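Local coordinates for UPF0678 fatty acid-binding protein-like protein ERS007657_00996 (Mycobacterium tuberculosis, PDB 6R3W), which binds a heme b group in a beta-barrel and probably scavenges peroxynitrite by isomerising it to nitrate, at residues L15-G23 with E34-H43; D135-L143 with H155-Q163. All blocks are in the same frame, centred on the assembly; numbering follows the deposited sequence.

Contact 1: residues L15-G23 with E34-H43; sequences LLGSWAGRG and EYLEEVVFAH. With HEM (protoporphyrin IX containing Fe), chain B.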
# COMPACT_ATOMS: atom_id res chain seq x y z
N LEU A 15 -3.35 1.62 -12.66
CA LEU A 15 -2.50 2.02 -11.51
C LEU A 15 -1.24 2.73 -12.01
O LEU A 15 -0.65 3.50 -11.25
CB LEU A 15 -2.14 0.78 -10.68
CG LEU A 15 -3.15 0.32 -9.63
CD1 LEU A 15 -4.47 -0.10 -10.26
CD2 LEU A 15 -2.56 -0.82 -8.80
N LEU A 16 -0.78 2.42 -13.21
CA LEU A 16 0.50 2.95 -13.70
C LEU A 16 0.48 4.48 -13.66
O LEU A 16 -0.48 5.09 -14.16
CB LEU A 16 0.75 2.46 -15.12
CG LEU A 16 1.07 0.97 -15.24
CD1 LEU A 16 1.00 0.54 -16.70
CD2 LEU A 16 2.43 0.65 -14.64
N GLY A 17 1.57 5.06 -13.20
CA GLY A 17 1.78 6.50 -13.15
C GLY A 17 2.02 7.02 -11.74
O GLY A 17 2.41 6.22 -10.84
N SER A 18 1.88 8.32 -11.59
CA SER A 18 2.23 9.07 -10.37
C SER A 18 0.95 9.54 -9.71
O SER A 18 0.02 9.95 -10.41
CB SER A 18 3.13 10.22 -10.70
OG SER A 18 4.41 9.76 -11.10
N TRP A 19 0.92 9.43 -8.39
CA TRP A 19 -0.25 9.73 -7.56
C TRP A 19 0.19 10.63 -6.41
O TRP A 19 1.25 10.37 -5.85
CB TRP A 19 -0.87 8.43 -7.04
CG TRP A 19 -1.32 7.49 -8.12
CD1 TRP A 19 -0.57 6.55 -8.77
CD2 TRP A 19 -2.65 7.36 -8.63
NE1 TRP A 19 -1.34 5.87 -9.67
CE2 TRP A 19 -2.63 6.35 -9.61
CE3 TRP A 19 -3.85 8.03 -8.38
CZ2 TRP A 19 -3.78 5.95 -10.30
CZ3 TRP A 19 -4.98 7.63 -9.05
CH2 TRP A 19 -4.94 6.65 -10.04
N ALA A 20 -0.61 11.63 -6.07
CA ALA A 20 -0.27 12.52 -4.94
C ALA A 20 -1.54 12.86 -4.19
O ALA A 20 -2.58 13.08 -4.82
CB ALA A 20 0.43 13.77 -5.42
N GLY A 21 -1.44 12.96 -2.88
CA GLY A 21 -2.57 13.39 -2.06
C GLY A 21 -2.21 13.43 -0.60
O GLY A 21 -1.09 13.84 -0.26
N ARG A 22 -3.18 13.09 0.23
CA ARG A 22 -3.13 13.40 1.66
C ARG A 22 -3.92 12.35 2.40
O ARG A 22 -4.94 11.85 1.88
CB ARG A 22 -3.64 14.83 1.87
CG ARG A 22 -3.76 15.27 3.32
CD ARG A 22 -4.05 16.77 3.43
NE ARG A 22 -4.43 17.14 4.78
CZ ARG A 22 -4.72 18.39 5.15
NH1 ARG A 22 -4.55 19.37 4.29
NH2 ARG A 22 -5.17 18.65 6.37
N GLY A 23 -3.48 12.05 3.62
CA GLY A 23 -4.22 11.13 4.47
C GLY A 23 -4.02 11.43 5.93
O GLY A 23 -3.56 12.54 6.29
N GLU A 34 -1.49 13.58 10.47
CA GLU A 34 -1.82 13.59 9.03
C GLU A 34 -0.55 13.68 8.20
O GLU A 34 0.51 14.02 8.75
CB GLU A 34 -2.84 14.69 8.73
CG GLU A 34 -2.44 16.08 9.18
CD GLU A 34 -3.53 17.11 8.97
OE1 GLU A 34 -4.53 16.77 8.28
OE2 GLU A 34 -3.33 18.26 9.36
N TYR A 35 -0.68 13.45 6.91
CA TYR A 35 0.49 13.33 6.02
C TYR A 35 0.10 13.65 4.59
O TYR A 35 -1.07 13.43 4.20
CB TYR A 35 1.12 11.93 6.13
CG TYR A 35 0.19 10.78 5.79
CD1 TYR A 35 0.17 10.24 4.53
CD2 TYR A 35 -0.56 10.16 6.78
CE1 TYR A 35 -0.62 9.14 4.23
CE2 TYR A 35 -1.38 9.08 6.49
CZ TYR A 35 -1.39 8.55 5.22
OH TYR A 35 -2.16 7.43 4.96
N LEU A 36 1.11 14.06 3.82
CA LEU A 36 1.07 14.12 2.35
C LEU A 36 1.76 12.88 1.81
O LEU A 36 2.68 12.37 2.48
CB LEU A 36 1.77 15.39 1.87
CG LEU A 36 1.21 16.69 2.41
CD1 LEU A 36 1.97 17.89 1.86
CD2 LEU A 36 -0.27 16.81 2.11
N GLU A 37 1.31 12.40 0.66
CA GLU A 37 1.77 11.12 0.11
C GLU A 37 1.99 11.27 -1.39
O GLU A 37 1.10 11.81 -2.07
CB GLU A 37 0.76 10.02 0.41
CG GLU A 37 1.11 8.68 -0.19
CD GLU A 37 0.29 7.53 0.35
OE1 GLU A 37 -0.61 7.79 1.18
OE2 GLU A 37 0.54 6.38 -0.07
N GLU A 38 3.10 10.70 -1.87
CA GLU A 38 3.42 10.55 -3.29
C GLU A 38 3.68 9.07 -3.56
O GLU A 38 4.53 8.48 -2.84
CB GLU A 38 4.64 11.39 -3.67
CG GLU A 38 4.48 12.87 -3.42
CD GLU A 38 4.15 13.68 -4.66
OE1 GLU A 38 4.16 13.09 -5.76
OE2 GLU A 38 3.82 14.88 -4.51
N VAL A 39 3.05 8.53 -4.59
CA VAL A 39 3.19 7.11 -5.00
C VAL A 39 3.53 7.05 -6.48
O VAL A 39 2.98 7.85 -7.26
CB VAL A 39 1.91 6.35 -4.68
CG1 VAL A 39 1.76 5.11 -5.53
CG2 VAL A 39 1.82 6.04 -3.19
N VAL A 40 4.39 6.13 -6.85
CA VAL A 40 4.62 5.81 -8.28
C VAL A 40 4.44 4.32 -8.48
O VAL A 40 5.09 3.53 -7.77
CB VAL A 40 6.00 6.27 -8.76
CG1 VAL A 40 6.20 5.92 -10.22
CG2 VAL A 40 6.22 7.76 -8.54
N PHE A 41 3.65 3.95 -9.48
CA PHE A 41 3.58 2.58 -10.01
C PHE A 41 4.18 2.56 -11.41
O PHE A 41 3.82 3.44 -12.22
CB PHE A 41 2.14 2.09 -10.10
CG PHE A 41 1.49 1.75 -8.79
CD1 PHE A 41 1.74 0.53 -8.17
CD2 PHE A 41 0.55 2.59 -8.22
CE1 PHE A 41 1.09 0.19 -6.99
CE2 PHE A 41 -0.09 2.25 -7.03
CZ PHE A 41 0.15 1.04 -6.44
N ALA A 42 5.06 1.61 -11.67
CA ALA A 42 5.69 1.45 -12.98
C ALA A 42 5.90 -0.05 -13.25
O ALA A 42 5.44 -0.87 -12.46
CB ALA A 42 6.97 2.23 -13.03
N HIS A 43 6.57 -0.41 -14.34
CA HIS A 43 6.84 -1.82 -14.65
C HIS A 43 8.04 -1.95 -15.57
O HIS A 43 8.45 -0.94 -16.16
CB HIS A 43 5.57 -2.48 -15.23
CG HIS A 43 5.34 -2.13 -16.65
ND1 HIS A 43 5.80 -2.91 -17.69
CD2 HIS A 43 4.76 -1.04 -17.22
CE1 HIS A 43 5.45 -2.35 -18.83
NE2 HIS A 43 4.87 -1.17 -18.57
CHA HEM B . 3.43 4.93 14.58
CHB HEM B . 2.97 7.49 10.54
CHC HEM B . 2.74 3.39 7.92
CHD HEM B . 3.70 0.85 11.95
C1A HEM B . 3.32 5.97 13.69
C2A HEM B . 3.44 7.36 14.06
C3A HEM B . 3.31 8.07 12.91
C4A HEM B . 3.11 7.14 11.86
CMA HEM B . 3.41 9.56 12.77
CAA HEM B . 3.66 7.90 15.45
CBA HEM B . 5.06 8.48 15.59
CGA HEM B . 6.09 7.41 15.38
O1A HEM B . 6.93 7.54 14.48
O2A HEM B . 6.12 6.42 16.14
C1B HEM B . 2.81 6.59 9.48
C2B HEM B . 2.66 6.98 8.11
C3B HEM B . 2.55 5.83 7.36
C4B HEM B . 2.71 4.72 8.31
CMB HEM B . 2.62 8.41 7.60
CAB HEM B . 2.30 5.65 5.91
CBB HEM B . 1.60 6.52 5.21
C1C HEM B . 3.03 2.34 8.79
C2C HEM B . 3.16 0.99 8.41
C3C HEM B . 3.50 0.29 9.54
C4C HEM B . 3.48 1.21 10.64
CMC HEM B . 2.96 0.47 7.03
CAC HEM B . 3.89 -1.14 9.68
CBC HEM B . 4.72 -1.73 8.81
C1D HEM B . 3.64 1.76 13.00
C2D HEM B . 3.86 1.37 14.40
C3D HEM B . 3.80 2.49 15.12
C4D HEM B . 3.51 3.59 14.18
CMD HEM B . 4.19 -0.01 14.91
CAD HEM B . 4.37 2.64 16.50
CBD HEM B . 3.32 2.51 17.51
CGD HEM B . 3.94 2.61 18.91
O1D HEM B . 5.11 3.00 19.22
O2D HEM B . 3.24 2.25 19.76
NA HEM B . 3.15 5.88 12.32
NB HEM B . 2.84 5.24 9.54
NC HEM B . 3.18 2.46 10.14
ND HEM B . 3.44 3.11 12.90
FE HEM B . 3.08 4.15 11.28
O HOH W 1 4.11 10.92 -7.34
O HOH W 2 -5.25 14.83 6.45
O HOH W 3 5.20 4.33 10.98
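Leu15 and Phe41 meet at the apolar centre of this antiparallel pair: methyl CD2 of Leu15 stands over one face of the Phe41 ring, 4.2 Å from its centroid and close to the ring normal, a CH-pi contact. With CG set beside its own backbone N (chi1 -73°), the phenyl ring also passes the carbonyl of Leu15, Phe41 CD2 lying 3.4 Å from Leu15 O. That same oxygen receives the indole N-H of Trp19, NE1 to Leu15 O 2.9 Å and nearly straight at 169°; the acceptor lies in the indole plane, which helps to fix the rotation of the ring beside Phe41 and Val39.

Toward the heme, glycine makes room for an aromatic ring. Gly23 CA covers one face of Tyr35 at 4.0 Å from the ring centroid, while vinyl carbon CBB of the heme covers the opposite face, 3.6 Å from Tyr35 CE1. Gly17, Gly21 and Gly23, with Trp19, belong to the predicted GXWXGXG motif of this protein. Gly17-Phe41, Trp19-Val39, Gly21-Glu37 and Gly23-Tyr35 are hydrogen-bonded pairs, and the non-hydrogen-bonded pairs Ser18-Val40, Ala20-Glu38 and Arg22-Leu36 alternate with them.

At the polar edge, the extended Arg22 reaches one of two conformers of Glu34 in a salt bridge, NH2 to OE1 2.8 Å, with the two planes 80° apart and OE1 approached from above the carboxylate plane. Water 2 accepts from Arg22 NE and donates to Gly23 O and, in that conformer, to Glu34 OE1.

Tyr141 OH is the probable partner of both Tyr35 OH and Glu37 OE1. The two segments form a hairpin of the barrel, flanked by strand 48-57 beyond 34-43, where Phe41 meets the ring of Tyr51, and by strand 153-162 beyond 15-23, where Ala20 and Arg22 share backbone hydrogen bonds with His161 and Val159.

Contact 2: residues D135-L143 with H155-Q163; sequences DGDELSYSL and HLAAVLHRQ. With HEM (protoporphyrin IX containing Fe), chain B.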
# COMPACT_ATOMS: atom_id res chain seq x y z
N ASP A 135 -10.62 4.50 -8.67
CA ASP A 135 -11.87 4.92 -9.34
C ASP A 135 -11.52 6.06 -10.29
O ASP A 135 -11.27 7.17 -9.82
CB ASP A 135 -12.92 5.31 -8.30
CG ASP A 135 -14.25 5.72 -8.89
OD1 ASP A 135 -14.34 5.82 -10.12
OD2 ASP A 135 -15.18 5.94 -8.10
N GLY A 136 -11.28 5.75 -11.55
CA GLY A 136 -10.80 6.75 -12.50
C GLY A 136 -9.46 7.32 -12.08
O GLY A 136 -8.47 6.58 -12.13
N ASP A 137 -9.41 8.61 -11.73
CA ASP A 137 -8.16 9.31 -11.37
C ASP A 137 -8.04 9.48 -9.85
O ASP A 137 -7.17 10.24 -9.43
CB ASP A 137 -8.09 10.67 -12.05
CG ASP A 137 -7.85 10.61 -13.54
OD1 ASP A 137 -7.54 9.51 -14.06
OD2 ASP A 137 -8.02 11.66 -14.19
N GLU A 138 -8.81 8.72 -9.07
CA GLU A 138 -8.77 8.75 -7.59
C GLU A 138 -8.29 7.40 -7.09
O GLU A 138 -8.95 6.39 -7.36
CB GLU A 138 -10.15 9.09 -7.06
CG GLU A 138 -10.23 9.18 -5.55
CD GLU A 138 -11.64 9.06 -5.01
OE1 GLU A 138 -12.23 10.09 -4.70
OE2 GLU A 138 -12.22 7.94 -5.12
N LEU A 139 -7.28 7.41 -6.23
CA LEU A 139 -6.81 6.19 -5.54
C LEU A 139 -7.02 6.39 -4.05
O LEU A 139 -6.51 7.38 -3.51
CB LEU A 139 -5.34 5.94 -5.86
CG LEU A 139 -4.74 4.67 -5.27
CD1 LEU A 139 -3.49 4.29 -6.04
CD2 LEU A 139 -4.43 4.81 -3.78
N SER A 140 -7.84 5.56 -3.43
CA SER A 140 -8.03 5.67 -1.97
C SER A 140 -7.67 4.35 -1.28
O SER A 140 -7.83 3.29 -1.89
CB SER A 140 -9.42 6.13 -1.66
OG SER A 140 -10.39 5.24 -2.16
N TYR A 141 -7.31 4.41 -0.03
CA TYR A 141 -7.02 3.17 0.69
C TYR A 141 -7.26 3.37 2.18
O TYR A 141 -7.21 4.50 2.70
CB TYR A 141 -5.59 2.70 0.44
CG TYR A 141 -4.52 3.57 1.03
CD1 TYR A 141 -4.15 3.47 2.37
CD2 TYR A 141 -3.86 4.51 0.25
CE1 TYR A 141 -3.19 4.29 2.92
CE2 TYR A 141 -2.88 5.33 0.77
CZ TYR A 141 -2.54 5.22 2.12
OH TYR A 141 -1.58 6.01 2.67
N SER A 142 -7.42 2.25 2.84
CA SER A 142 -7.26 2.15 4.30
C SER A 142 -6.31 1.01 4.63
O SER A 142 -6.28 -0.00 3.89
CB SER A 142 -8.58 2.00 5.02
OG SER A 142 -9.13 0.71 4.83
N LEU A 143 -5.56 1.19 5.69
CA LEU A 143 -4.63 0.17 6.21
C LEU A 143 -4.98 -0.08 7.66
O LEU A 143 -5.06 0.87 8.44
CB LEU A 143 -3.17 0.63 6.02
CG LEU A 143 -2.11 -0.33 6.55
CD1 LEU A 143 -0.84 -0.22 5.72
CD2 LEU A 143 -1.81 -0.08 8.02
N HIS A 155 -4.88 2.09 11.07
CA HIS A 155 -3.70 2.95 11.32
C HIS A 155 -3.67 4.11 10.32
O HIS A 155 -3.21 5.17 10.70
CB HIS A 155 -2.37 2.16 11.27
CG HIS A 155 -1.12 2.96 11.51
ND1 HIS A 155 -1.01 3.88 12.53
CD2 HIS A 155 0.13 2.87 10.96
CE1 HIS A 155 0.23 4.38 12.54
NE2 HIS A 155 0.93 3.80 11.56
N LEU A 156 -4.09 3.88 9.07
CA LEU A 156 -3.97 4.90 8.01
C LEU A 156 -5.22 4.90 7.15
O LEU A 156 -5.75 3.81 6.86
CB LEU A 156 -2.77 4.60 7.09
CG LEU A 156 -1.43 4.35 7.75
CD1 LEU A 156 -0.48 3.74 6.73
CD2 LEU A 156 -0.84 5.64 8.33
N ALA A 157 -5.45 6.02 6.49
CA ALA A 157 -6.23 6.04 5.24
C ALA A 157 -5.89 7.31 4.47
O ALA A 157 -5.60 8.34 5.10
CB ALA A 157 -7.70 5.94 5.54
N ALA A 158 -5.94 7.24 3.15
CA ALA A 158 -5.56 8.42 2.32
C ALA A 158 -6.33 8.42 1.02
O ALA A 158 -6.88 7.37 0.62
CB ALA A 158 -4.08 8.43 2.05
N VAL A 159 -6.34 9.57 0.39
CA VAL A 159 -6.89 9.76 -0.96
C VAL A 159 -5.84 10.45 -1.81
O VAL A 159 -5.36 11.54 -1.44
CB VAL A 159 -8.20 10.56 -0.94
CG1 VAL A 159 -8.80 10.65 -2.35
CG2 VAL A 159 -9.20 9.99 0.04
N LEU A 160 -5.49 9.83 -2.92
CA LEU A 160 -4.48 10.34 -3.88
C LEU A 160 -5.17 10.59 -5.21
O LEU A 160 -6.17 9.92 -5.52
CB LEU A 160 -3.33 9.34 -4.05
CG LEU A 160 -2.78 8.66 -2.79
CD1 LEU A 160 -1.63 7.75 -3.15
CD2 LEU A 160 -2.34 9.68 -1.75
N HIS A 161 -4.55 11.43 -6.03
CA HIS A 161 -5.09 11.74 -7.36
C HIS A 161 -3.99 11.56 -8.40
O HIS A 161 -2.82 11.89 -8.13
CB HIS A 161 -5.70 13.14 -7.40
CG HIS A 161 -6.91 13.28 -6.51
ND1 HIS A 161 -6.79 13.60 -5.17
CD2 HIS A 161 -8.18 12.84 -6.66
CE1 HIS A 161 -7.97 13.53 -4.60
NE2 HIS A 161 -8.84 13.07 -5.49
N ARG A 162 -4.38 11.08 -9.57
CA ARG A 162 -3.45 10.85 -10.69
C ARG A 162 -2.81 12.18 -11.09
O ARG A 162 -3.56 13.13 -11.35
CB ARG A 162 -4.19 10.20 -11.85
CG ARG A 162 -3.27 9.73 -12.97
CD ARG A 162 -4.06 9.27 -14.18
NE ARG A 162 -5.03 8.21 -13.88
CZ ARG A 162 -4.74 6.92 -13.70
NH1 ARG A 162 -3.50 6.50 -13.87
NH2 ARG A 162 -5.70 6.06 -13.40
N GLN A 163 -1.50 12.21 -11.24
CA GLN A 163 -0.75 13.39 -11.69
C GLN A 163 -0.60 13.35 -13.22
O GLN A 163 -0.26 12.30 -13.76
CB GLN A 163 0.59 13.48 -10.96
CG GLN A 163 0.45 13.54 -9.44
CD GLN A 163 -0.41 14.69 -8.98
OE1 GLN A 163 -1.56 14.51 -8.56
NE2 GLN A 163 0.13 15.88 -9.06
CHA HEM B . 3.43 4.93 14.58
CHB HEM B . 2.97 7.49 10.54
CHC HEM B . 2.74 3.39 7.92
CHD HEM B . 3.70 0.85 11.95
C1A HEM B . 3.32 5.97 13.69
C2A HEM B . 3.44 7.36 14.06
C3A HEM B . 3.31 8.07 12.91
C4A HEM B . 3.11 7.14 11.86
CMA HEM B . 3.41 9.56 12.77
CAA HEM B . 3.66 7.90 15.45
CBA HEM B . 5.06 8.48 15.59
CGA HEM B . 6.09 7.41 15.38
O1A HEM B . 6.93 7.54 14.48
O2A HEM B . 6.12 6.42 16.14
C1B HEM B . 2.81 6.59 9.48
C2B HEM B . 2.66 6.98 8.11
C3B HEM B . 2.55 5.83 7.36
C4B HEM B . 2.71 4.72 8.31
CMB HEM B . 2.62 8.41 7.60
CAB HEM B . 2.30 5.65 5.91
CBB HEM B . 1.60 6.52 5.21
C1C HEM B . 3.03 2.34 8.79
C2C HEM B . 3.16 0.99 8.41
C3C HEM B . 3.50 0.29 9.54
C4C HEM B . 3.48 1.21 10.64
CMC HEM B . 2.96 0.47 7.03
CAC HEM B . 3.89 -1.14 9.68
CBC HEM B . 4.72 -1.73 8.81
C1D HEM B . 3.64 1.76 13.00
C2D HEM B . 3.86 1.37 14.40
C3D HEM B . 3.80 2.49 15.12
C4D HEM B . 3.51 3.59 14.18
CMD HEM B . 4.19 -0.01 14.91
CAD HEM B . 4.37 2.64 16.50
CBD HEM B . 3.32 2.51 17.51
CGD HEM B . 3.94 2.61 18.91
O1D HEM B . 5.11 3.00 19.22
O2D HEM B . 3.24 2.25 19.76
NA HEM B . 3.15 5.88 12.32
NB HEM B . 2.84 5.24 9.54
NC HEM B . 3.18 2.46 10.14
ND HEM B . 3.44 3.11 12.90
FE HEM B . 3.08 4.15 11.28
O HOH W 4 -11.44 12.72 -4.46
O HOH W 3 5.20 4.33 10.98
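Leu143 and His155 lie side by side, methyl CD2 of the leucine 4.0 Å from the histidine CB, and His155 carries the heme: NE2 binds the iron at 2.2 Å, with water 3 as a further iron ligand. An extended first torsion (chi1 -180°, CG opposite the backbone N) sends the imidazole from the strand to the metal. Leu156 follows with both methyls on the porphyrin, CD1 at 3.5 Å from meso carbon CHC, and its CD2 also covers one face of the His155 ring. Leu143 runs alongside Leu156, so that the two CD1 methyls meet at 4.1 Å.

The strand turns His155 toward the iron at a classic beta bulge: His155 and Leu156 both face Leu143, and Leu143 O accepts from both backbone N-H groups, each in the carbonyl plane, His155 N being the shorter at 2.9 Å. ND1 of His155 donates in turn to the carbonyl of Lys26, which, with the iron bond, helps set the rotation of the imidazole. Beyond the bulge the regular antiparallel ladder of two neighbouring strands of the calycin-type barrel resumes. Tyr141 lays its ring over Ala158, the backbone N of that alanine above the ring centre and its CB 3.5 Å from Tyr141 OH, which also meets Glu37 and Tyr35. Leu139 and Leu160 come next on the same face, pointing the same way.

At the far end a type II' turn from Asp135 to Glu138 presents its polar groups to Arg162. Arg162 NE forms a salt bridge to Asp137 OD1 at 2.8 Å, in the guanidinium plane but 50° out of the carboxylate plane. Bent at chi3 (-56°), the arginine also brings NH2 to Gly136 O at 3.1 Å and onto the carbonyl of Pro14.

Overall arrangement
Contacts 1 and 2 lie on one closed sheet, their centres about 8 Å apart, and meet where strands 17-25 and 153-162 are neighbours. The two contacts are joined through Tyr141 OH of contact 2, probably hydrogen-bonded to Glu37 OE1 (2.5 Å) and Tyr35 OH (2.8 Å), both of contact 1. Farther from the heme along strands 17-25 and 153-162, Trp19 CE3 packs 3.3 Å from Arg162 N. Both contacts reach the heme, but differently: 155-163 supplies the iron ligand, whereas 34-43 offers the Tyr35 side chain, about 8 Å from that of His155. Thr29 and Lys123, from neither contact, hydrogen-bond to the heme.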